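Long-range contacts in racemase, putative (Roseobacter denitrificans, PDB 3TCS), which binds magnesium and D-alanine in a TIM-barrel domain of the mandelate racemase/muconate lactonizing enzyme family and may be a racemase or hydro-lyase of unestablished substrate: residues D201-A206 with F227-E232; Y210-A215 with T242-D247; M221-G226 with L249-T254. One frame throughout, in Å; residues are numbered along the deposited sequence.

Interaction 1. Residues D201-A206 with F227-E232; sequences DLLIDA and FCHFEE. With MG (magnesium ion), chain J; DAL (D-alanine), chain L.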
loop_
_atom_site.group_PDB
_atom_site.type_symbol
_atom_site.label_atom_id
_atom_site.label_comp_id
_atom_site.label_asym_id
_atom_site.label_seq_id
_atom_site.Cartn_x
_atom_site.Cartn_y
_atom_site.Cartn_z
ATOM N N ASP B 201 31.660 -10.947 11.532
ATOM C CA ASP B 201 31.040 -9.708 11.088
ATOM C C ASP B 201 29.877 -9.405 12.012
ATOM O O ASP B 201 29.129 -10.302 12.394
ATOM C CB ASP B 201 30.520 -9.835 9.656
ATOM C CG ASP B 201 31.633 -9.896 8.635
ATOM O OD1 ASP B 201 32.544 -9.041 8.697
ATOM O OD2 ASP B 201 31.590 -10.789 7.764
ATOM N N LEU B 202 29.724 -8.139 12.372
ATOM C CA LEU B 202 28.636 -7.745 13.245
ATOM C C LEU B 202 27.766 -6.727 12.537
ATOM O O LEU B 202 28.262 -5.731 11.999
ATOM C CB LEU B 202 29.184 -7.168 14.553
ATOM C CG LEU B 202 30.017 -8.154 15.373
ATOM C CD1 LEU B 202 30.540 -7.470 16.633
ATOM C CD2 LEU B 202 29.153 -9.364 15.738
ATOM N N LEU B 203 26.466 -6.999 12.535
ATOM C CA LEU B 203 25.474 -6.148 11.895
ATOM C C LEU B 203 24.473 -5.693 12.948
ATOM O O LEU B 203 24.332 -6.325 13.993
ATOM C CB LEU B 203 24.712 -6.936 10.829
ATOM C CG LEU B 203 25.460 -7.593 9.666
ATOM C CD1 LEU B 203 26.334 -8.750 10.162
ATOM C CD2 LEU B 203 24.435 -8.100 8.664
ATOM N N ILE B 204 23.774 -4.601 12.680
ATOM C CA ILE B 204 22.765 -4.144 13.622
ATOM C C ILE B 204 21.602 -3.559 12.821
ATOM O O ILE B 204 21.788 -3.093 11.697
ATOM C CB ILE B 204 23.351 -3.118 14.626
ATOM C CG1 ILE B 204 22.501 -3.108 15.899
ATOM C CG2 ILE B 204 23.408 -1.734 13.996
ATOM C CD1 ILE B 204 23.196 -2.487 17.104
ATOM N N ASP B 205 20.401 -3.611 13.391
ATOM C CA ASP B 205 19.201 -3.122 12.713
ATOM C C ASP B 205 18.427 -2.251 13.696
ATOM O O ASP B 205 18.088 -2.706 14.787
ATOM C CB ASP B 205 18.336 -4.320 12.294
ATOM C CG ASP B 205 17.288 -3.962 11.255
ATOM O OD1 ASP B 205 16.794 -2.814 11.262
ATOM O OD2 ASP B 205 16.953 -4.850 10.439
ATOM N N ALA B 206 18.143 -1.008 13.320
ATOM C CA ALA B 206 17.424 -0.095 14.212
ATOM C C ALA B 206 15.928 0.004 13.922
ATOM O O ALA B 206 15.197 0.713 14.616
ATOM C CB ALA B 206 18.056 1.293 14.147
ATOM N N PHE B 227 31.619 -2.694 13.551
ATOM C CA PHE B 227 30.414 -3.227 12.907
ATOM C C PHE B 227 30.507 -2.835 11.434
ATOM O O PHE B 227 31.097 -1.812 11.103
ATOM C CB PHE B 227 29.140 -2.631 13.519
ATOM C CG PHE B 227 28.651 -3.353 14.742
ATOM C CD1 PHE B 227 29.444 -3.444 15.882
ATOM C CD2 PHE B 227 27.378 -3.920 14.765
ATOM C CE1 PHE B 227 28.975 -4.088 17.032
ATOM C CE2 PHE B 227 26.899 -4.565 15.901
ATOM C CZ PHE B 227 27.701 -4.649 17.041
ATOM N N CYS B 228 29.912 -3.626 10.549
ATOM C CA CYS B 228 30.000 -3.326 9.121
ATOM C C CYS B 228 28.658 -3.128 8.433
ATOM O O CYS B 228 28.611 -2.955 7.218
ATOM C CB CYS B 228 30.734 -4.461 8.412
ATOM S SG CYS B 228 29.849 -6.044 8.492
ATOM N N HIS B 229 27.576 -3.102 9.204
ATOM C CA HIS B 229 26.244 -3.005 8.612
ATOM C C HIS B 229 25.272 -2.317 9.582
ATOM O O HIS B 229 25.034 -2.811 10.675
ATOM C CB HIS B 229 25.837 -4.454 8.288
ATOM C CG HIS B 229 24.462 -4.626 7.730
ATOM N ND1 HIS B 229 24.238 -5.214 6.505
ATOM C CD2 HIS B 229 23.242 -4.446 8.288
ATOM C CE1 HIS B 229 22.942 -5.399 6.337
ATOM N NE2 HIS B 229 22.313 -4.943 7.405
ATOM N N PHE B 230 24.742 -1.163 9.177
ATOM C CA PHE B 230 23.805 -0.380 9.990
ATOM C C PHE B 230 22.486 -0.310 9.221
ATOM O O PHE B 230 22.325 0.491 8.292
ATOM C CB PHE B 230 24.382 1.026 10.224
ATOM C CG PHE B 230 23.623 1.854 11.235
ATOM C CD1 PHE B 230 22.609 1.298 12.010
ATOM C CD2 PHE B 230 23.951 3.192 11.425
ATOM C CE1 PHE B 230 21.933 2.067 12.963
ATOM C CE2 PHE B 230 23.287 3.971 12.371
ATOM C CZ PHE B 230 22.276 3.409 13.142
ATOM N N GLU B 231 21.536 -1.147 9.626
ATOM C CA GLU B 231 20.258 -1.240 8.933
ATOM C C GLU B 231 19.106 -0.375 9.429
ATOM O O GLU B 231 18.859 -0.266 10.634
ATOM C CB GLU B 231 19.812 -2.705 8.918
ATOM C CG GLU B 231 18.639 -3.008 7.997
ATOM C CD GLU B 231 18.436 -4.506 7.815
ATOM O OE1 GLU B 231 19.438 -5.247 7.896
ATOM O OE2 GLU B 231 17.291 -4.939 7.570
ATOM N N GLU B 232 18.405 0.224 8.465
ATOM C CA GLU B 232 17.232 1.061 8.707
ATOM C C GLU B 232 17.383 1.984 9.914
ATOM O O GLU B 232 16.623 1.901 10.884
ATOM C CB GLU B 232 16.009 0.157 8.881
ATOM C CG GLU B 232 14.683 0.830 8.591
ATOM C CD GLU B 232 13.528 -0.158 8.618
ATOM O OE1 GLU B 232 13.597 -1.159 7.877
ATOM O OE2 GLU B 232 12.558 0.064 9.375
HETATM MG MG MG J . 15.700 -5.039 8.802
HETATM N N DAL L . 16.025 -7.382 8.713
HETATM C CA DAL L . 15.328 -7.615 9.991
HETATM C CB DAL L . 14.881 -9.066 10.099
HETATM C C DAL L . 14.132 -6.729 10.079
HETATM O O DAL L . 14.259 -5.548 10.036
HETATM O O HOH W 1 15.061 -3.087 9.242
#
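Strands 201-205 and 229-231 run parallel, their axes 4.8 Å apart at closest approach and 12° from aligned. I204 anchors the pairing, its N donating to H229 O and its O accepting from E231 N; A206 N to E231 O and C228 N to L202 O bond beyond these. L202 CB stands over the centre of the F227 ring in a CH-pi contact, 3.6 Å from the centroid; I204 CG2 lies against F230 CD1. On the opposite face from I204 and F230, L203 CD2 covers the H229 imidazole. With CG anti to the backbone N (chi1 177°), H229 turns NE2 along its strand to E231 OE1, 2.9 Å away and in the ring plane; K167 salt-bridges the same oxygen. D205 OD2 and E231 OE2, 2.9 Å apart, both bind the magnesium, at 2.1 and 2.0 Å. E257, a water, and the N and O of D-alanine complete the site. The water lies within hydrogen-bonding distance of both D205 OD1 and E232 OE1; N207 N also donates to D205 OD1, and S208 OG bonds E232 OE2. The metal probably offsets repulsion between the carboxylates, while H229 and K167 hold E231 OE1, probably fixing the carboxylate's rotation.

Interaction 2. Residues Y210-A215 with T242-D247; sequences YTPDRA and TKQVTD. With MG (magnesium ion), chain K.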
loop_
_atom_site.group_PDB
_atom_site.type_symbol
_atom_site.label_atom_id
_atom_site.label_comp_id
_atom_site.label_asym_id
_atom_site.label_seq_id
_atom_site.Cartn_x
_atom_site.Cartn_y
_atom_site.Cartn_z
ATOM N N TYR B 210 15.569 5.865 14.825
ATOM C CA TYR B 210 16.239 7.158 14.963
ATOM C C TYR B 210 16.025 8.323 14.014
ATOM O O TYR B 210 15.581 8.167 12.882
ATOM C CB TYR B 210 17.746 6.912 15.013
ATOM C CG TYR B 210 18.176 5.842 15.983
ATOM C CD1 TYR B 210 17.876 5.945 17.340
ATOM C CD2 TYR B 210 18.924 4.742 15.553
ATOM C CE1 TYR B 210 18.313 4.986 18.249
ATOM C CE2 TYR B 210 19.366 3.772 16.460
ATOM C CZ TYR B 210 19.056 3.908 17.806
ATOM O OH TYR B 210 19.515 2.984 18.713
ATOM N N THR B 211 16.373 9.506 14.517
ATOM C CA THR B 211 16.342 10.733 13.734
ATOM C C THR B 211 17.759 10.703 13.162
ATOM O O THR B 211 18.624 10.010 13.701
ATOM C CB THR B 211 16.202 11.991 14.622
ATOM O OG1 THR B 211 17.264 12.014 15.587
ATOM C CG2 THR B 211 14.863 11.999 15.339
ATOM N N PRO B 212 18.023 11.436 12.069
ATOM C CA PRO B 212 19.378 11.412 11.511
ATOM C C PRO B 212 20.510 11.698 12.507
ATOM O O PRO B 212 21.522 10.996 12.511
ATOM C CB PRO B 212 19.302 12.444 10.390
ATOM C CG PRO B 212 17.909 12.261 9.894
ATOM C CD PRO B 212 17.107 12.175 11.181
ATOM N N ASP B 213 20.344 12.714 13.352
ATOM C CA ASP B 213 21.386 13.048 14.325
ATOM C C ASP B 213 21.673 11.923 15.310
ATOM O O ASP B 213 22.829 11.596 15.565
ATOM C CB ASP B 213 21.026 14.320 15.101
ATOM C CG ASP B 213 21.172 15.568 14.262
ATOM O OD1 ASP B 213 22.123 15.624 13.456
ATOM O OD2 ASP B 213 20.350 16.497 14.414
ATOM N N ARG B 214 20.623 11.331 15.865
ATOM C CA ARG B 214 20.799 10.244 16.818
ATOM C C ARG B 214 21.403 9.015 16.140
ATOM O O ARG B 214 22.232 8.315 16.728
ATOM C CB ARG B 214 19.459 9.889 17.471
ATOM C CG ARG B 214 19.508 8.682 18.405
ATOM C CD ARG B 214 20.603 8.807 19.467
ATOM N NE ARG B 214 20.601 7.643 20.351
ATOM C CZ ARG B 214 21.610 7.280 21.136
ATOM N NH1 ARG B 214 22.732 7.989 21.163
ATOM N NH2 ARG B 214 21.494 6.195 21.893
ATOM N N ALA B 215 20.987 8.756 14.903
ATOM C CA ALA B 215 21.501 7.616 14.152
ATOM C C ALA B 215 22.993 7.793 13.899
ATOM O O ALA B 215 23.759 6.825 13.927
ATOM C CB ALA B 215 20.758 7.478 12.820
ATOM N N THR B 242 17.433 8.966 5.851
ATOM C CA THR B 242 18.330 7.829 5.708
ATOM C C THR B 242 19.582 8.235 4.928
ATOM O O THR B 242 20.705 7.874 5.293
ATOM C CB THR B 242 17.626 6.672 4.968
ATOM O OG1 THR B 242 16.442 6.298 5.688
ATOM C CG2 THR B 242 18.555 5.469 4.845
ATOM N N LYS B 243 19.383 8.989 3.851
ATOM C CA LYS B 243 20.491 9.432 3.018
ATOM C C LYS B 243 21.486 10.288 3.800
ATOM O O LYS B 243 22.691 10.202 3.580
ATOM C CB LYS B 243 19.958 10.215 1.813
ATOM C CG LYS B 243 21.040 10.802 0.917
ATOM C CD LYS B 243 20.423 11.471 -0.304
ATOM C CE LYS B 243 21.435 12.314 -1.064
ATOM N NZ LYS B 243 22.528 11.508 -1.665
ATOM N N GLN B 244 20.979 11.111 4.711
ATOM C CA GLN B 244 21.840 11.973 5.520
ATOM C C GLN B 244 22.790 11.109 6.342
ATOM O O GLN B 244 23.977 11.410 6.471
ATOM C CB GLN B 244 20.993 12.832 6.459
ATOM C CG GLN B 244 21.755 13.985 7.087
ATOM C CD GLN B 244 20.948 14.702 8.145
ATOM O OE1 GLN B 244 19.740 14.898 7.995
ATOM N NE2 GLN B 244 21.612 15.110 9.221
ATOM N N VAL B 245 22.251 10.027 6.895
ATOM C CA VAL B 245 23.035 9.101 7.701
ATOM C C VAL B 245 24.073 8.406 6.823
ATOM O O VAL B 245 25.256 8.354 7.160
ATOM C CB VAL B 245 22.120 8.046 8.362
ATOM C CG1 VAL B 245 22.948 7.100 9.233
ATOM C CG2 VAL B 245 21.056 8.744 9.200
ATOM N N THR B 246 23.622 7.865 5.697
ATOM C CA THR B 246 24.514 7.194 4.765
ATOM C C THR B 246 25.675 8.125 4.392
ATOM O O THR B 246 26.840 7.725 4.409
ATOM C CB THR B 246 23.755 6.793 3.479
ATOM O OG1 THR B 246 22.698 5.889 3.818
ATOM C CG2 THR B 246 24.686 6.127 2.478
ATOM N N ASP B 247 25.352 9.373 4.072
ATOM C CA ASP B 247 26.376 10.338 3.683
ATOM C C ASP B 247 27.350 10.691 4.804
ATOM O O ASP B 247 28.536 10.910 4.552
ATOM C CB ASP B 247 25.726 11.620 3.143
ATOM C CG ASP B 247 25.023 11.404 1.804
ATOM O OD1 ASP B 247 25.339 10.416 1.112
ATOM O OD2 ASP B 247 24.163 12.230 1.437
HETATM MG MG MG K . 28.477 6.555 4.053
HETATM O O HOH W 2 29.573 8.128 3.397
HETATM O O HOH W 3 30.190 5.188 3.515
HETATM O O HOH W 4 27.849 6.099 2.054
HETATM O O HOH W 5 27.466 4.696 4.639
#
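The N-terminal end of helix 212-224 lies beside helix 239-248, with P212 and V245 as the nearest backbone positions, their CA atoms 5.8 Å apart. V245 and Q244 of the second helix meet P212 and A215, one turn apart on the first. V245 does so with one branch: CG2 rests 3.8 Å from A215 CB and 3.9 Å from P212 CA, a single methyl touching both residues. Its CG1 stands anti to the backbone N (chi1 -179°), which leaves CG2 on the side facing the first helix. Nearer the surface, the extended side chain of Q244 crosses the proline ring at about a right angle and lays its amide against the ring carbons, with OE1 3.5 Å from P212 CB. This is van der Waals contact between a polar group and the ring, and D213 OD1 stays 4.3 Å from Q244 NE2. The contact therefore grades from buried methyls at V245 and A215 to a solvent-facing margin at Q244 and D213. T211 occupies the N-cap of the first helix, its OG1 accepting a weak bond from R214 N, and P212 is the first helical residue. On the second helix, T246 O binds a magnesium ion at 2.0 Å; L249 O and four waters are its other ligands. This metal site is separate from the one that binds D-alanine. Neighbouring helices packed outside the strands are characteristic of a TIM barrel, here the modified barrel of the enolase superfamily, and this pair belongs to the outer helical layer of the C-terminal barrel domain.

Interaction 3. Residues M221-G226 with L249-T254; sequences MLQDHG and LDIDVT. With MG (magnesium ion), chain K.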
loop_
_atom_site.group_PDB
_atom_site.type_symbol
_atom_site.label_atom_id
_atom_site.label_comp_id
_atom_site.label_asym_id
_atom_site.label_seq_id
_atom_site.Cartn_x
_atom_site.Cartn_y
_atom_site.Cartn_z
ATOM N N MET B 221 29.346 4.820 17.294
ATOM C CA MET B 221 29.608 3.740 18.240
ATOM C C MET B 221 29.839 2.442 17.477
ATOM O O MET B 221 30.711 1.652 17.830
ATOM C CB MET B 221 28.431 3.549 19.198
ATOM C CG MET B 221 28.103 4.762 20.041
ATOM S SD MET B 221 26.923 4.336 21.341
ATOM C CE MET B 221 25.383 4.424 20.462
ATOM N N LEU B 222 29.043 2.221 16.434
ATOM C CA LEU B 222 29.176 1.015 15.623
ATOM C C LEU B 222 30.548 0.990 14.953
ATOM O O LEU B 222 31.245 -0.025 14.979
ATOM C CB LEU B 222 28.066 0.967 14.561
ATOM C CG LEU B 222 26.639 0.828 15.106
ATOM C CD1 LEU B 222 25.630 1.051 13.983
ATOM C CD2 LEU B 222 26.459 -0.550 15.739
ATOM N N GLN B 223 30.942 2.109 14.356
ATOM C CA GLN B 223 32.245 2.182 13.706
ATOM C C GLN B 223 33.368 1.969 14.724
ATOM O O GLN B 223 34.379 1.344 14.409
ATOM C CB GLN B 223 32.416 3.534 13.009
ATOM C CG GLN B 223 31.344 3.810 11.967
ATOM C CD GLN B 223 31.513 5.150 11.287
ATOM O OE1 GLN B 223 32.190 6.047 11.805
ATOM N NE2 GLN B 223 30.885 5.305 10.131
ATOM N N ASP B 224 33.185 2.476 15.943
ATOM C CA ASP B 224 34.197 2.325 16.995
ATOM C C ASP B 224 34.411 0.868 17.398
ATOM O O ASP B 224 35.418 0.538 18.023
ATOM C CB ASP B 224 33.819 3.113 18.257
ATOM C CG ASP B 224 33.870 4.614 18.058
ATOM O OD1 ASP B 224 34.539 5.082 17.114
ATOM O OD2 ASP B 224 33.245 5.329 18.870
ATOM N N HIS B 225 33.462 -0.002 17.068
ATOM C CA HIS B 225 33.608 -1.409 17.412
ATOM C C HIS B 225 33.612 -2.332 16.200
ATOM O O HIS B 225 33.309 -3.520 16.303
ATOM C CB HIS B 225 32.528 -1.832 18.404
ATOM C CG HIS B 225 32.652 -1.155 19.731
ATOM N ND1 HIS B 225 32.146 0.103 19.973
ATOM C CD2 HIS B 225 33.297 -1.525 20.863
ATOM C CE1 HIS B 225 32.472 0.480 21.197
ATOM N NE2 HIS B 225 33.171 -0.491 21.758
ATOM N N GLY B 226 33.955 -1.767 15.050
ATOM C CA GLY B 226 34.057 -2.552 13.837
ATOM C C GLY B 226 32.819 -3.152 13.197
ATOM O O GLY B 226 32.965 -4.057 12.384
ATOM N N LEU B 249 28.085 8.719 7.607
ATOM C CA LEU B 249 28.797 7.559 8.127
ATOM C C LEU B 249 29.619 6.778 7.113
ATOM O O LEU B 249 29.287 6.733 5.927
ATOM C CB LEU B 249 27.801 6.595 8.771
ATOM C CG LEU B 249 27.022 7.090 9.986
ATOM C CD1 LEU B 249 26.072 5.989 10.443
ATOM C CD2 LEU B 249 27.992 7.455 11.106
ATOM N N ASP B 250 30.693 6.159 7.598
ATOM C CA ASP B 250 31.555 5.335 6.757
ATOM C C ASP B 250 30.945 3.938 6.681
ATOM O O ASP B 250 30.941 3.310 5.626
ATOM C CB ASP B 250 32.964 5.231 7.349
ATOM C CG ASP B 250 33.729 6.542 7.277
ATOM O OD1 ASP B 250 33.734 7.168 6.195
ATOM O OD2 ASP B 250 34.334 6.939 8.299
ATOM N N ILE B 251 30.439 3.458 7.812
ATOM C CA ILE B 251 29.827 2.130 7.882
ATOM C C ILE B 251 28.688 2.034 6.866
ATOM O O ILE B 251 27.990 3.014 6.629
ATOM C CB ILE B 251 29.289 1.860 9.312
ATOM C CG1 ILE B 251 28.750 0.431 9.418
ATOM C CG2 ILE B 251 28.206 2.867 9.663
ATOM C CD1 ILE B 251 28.401 0.031 10.844
ATOM N N ASP B 252 28.512 0.866 6.250
ATOM C CA ASP B 252 27.440 0.696 5.270
ATOM C C ASP B 252 26.068 0.881 5.926
ATOM O O ASP B 252 25.807 0.329 6.995
ATOM C CB ASP B 252 27.474 -0.706 4.635
ATOM C CG ASP B 252 28.592 -0.882 3.613
ATOM O OD1 ASP B 252 29.069 0.118 3.031
ATOM O OD2 ASP B 252 28.976 -2.044 3.375
ATOM N N VAL B 253 25.203 1.662 5.284
ATOM C CA VAL B 253 23.845 1.881 5.773
ATOM C C VAL B 253 22.951 1.144 4.778
ATOM O O VAL B 253 23.087 1.309 3.564
ATOM C CB VAL B 253 23.478 3.377 5.806
ATOM C CG1 VAL B 253 21.995 3.551 6.138
ATOM C CG2 VAL B 253 24.330 4.080 6.857
ATOM N N THR B 254 22.038 0.335 5.299
ATOM C CA THR B 254 21.181 -0.484 4.452
ATOM C C THR B 254 19.690 -0.302 4.714
ATOM O O THR B 254 19.292 0.241 5.741
ATOM C CB THR B 254 21.523 -1.965 4.671
ATOM O OG1 THR B 254 20.922 -2.410 5.895
ATOM C CG2 THR B 254 23.033 -2.148 4.797
HETATM MG MG MG K . 28.477 6.555 4.053
HETATM O O HOH W 3 30.190 5.188 3.515
HETATM O O HOH W 5 27.466 4.696 4.639
HETATM O O HOH W 4 27.849 6.099 2.054
HETATM O O HOH W 2 29.573 8.128 3.397
#
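A glutamine amide set against backbone nitrogens is the striking feature of this contact: the end of Q223 reaches the turn at L249-I251, where the modelled NE2 lies 2.7 Å from D250 N and 3.0 Å from I251 N. The amide is probably turned over in the model, and its oxygen may in fact face these nitrogens. The side chain is stretched out beyond CG (chi2 180°), carrying the amide from the helix to the turn. On the way, Q223 CG passes 3.9 Å from I251 CB, and the two side chains cross obliquely. The amide also lies beside the CB atoms of L249 and D250. Deeper in, I251 meets the preceding residue of the helix: CD1 lies 3.8 Å from L222 CB, an apolar contact. I251 reaches it by setting CG1 anti to its backbone N (chi1 -175°).

The same turn faces a magnesium ion with its carbonyls. L249 O binds the metal directly at 2.0 Å, whereas D250 O and I251 O accept from two of its waters; T246 O is the other protein ligand. Helix 212-224 ends in a Schellman motif, with G226 at positive phi as the C-prime residue, G226 N bonded to Q223 O and F227 N to L222 O. L222 also packs on F230 and F227 and on I189 of helix 184-196, while V253 leans on helix 239-248. The contact thus joins the C-terminal end of helix 212-224 to the turn leading from helix 239-248 into strand 252-255, whose backbone pairs with strand 229-231.

Overall arrangement
Interaction 1 is the buried strand pairing of a beta-alpha-beta unit. Interaction 2 lies in the outer helical layer with an exposed margin, and interaction 3 is buried between that layer and a barrel strand; each buries about a third as much surface. The latter two use opposite ends of helix 212-224, which connects the strands of interaction 1. F230 links all three regions, touching A215 O with its ring and hydrogen-bonding through its backbone N, probably, to D252 O. Chemistry follows position: at the C-terminal ends of the barrel strands, carboxylates bind the magnesium that D-alanine also ligates, while backbone carbonyls and waters bind the peripheral magnesium shared by interactions 2 and 3.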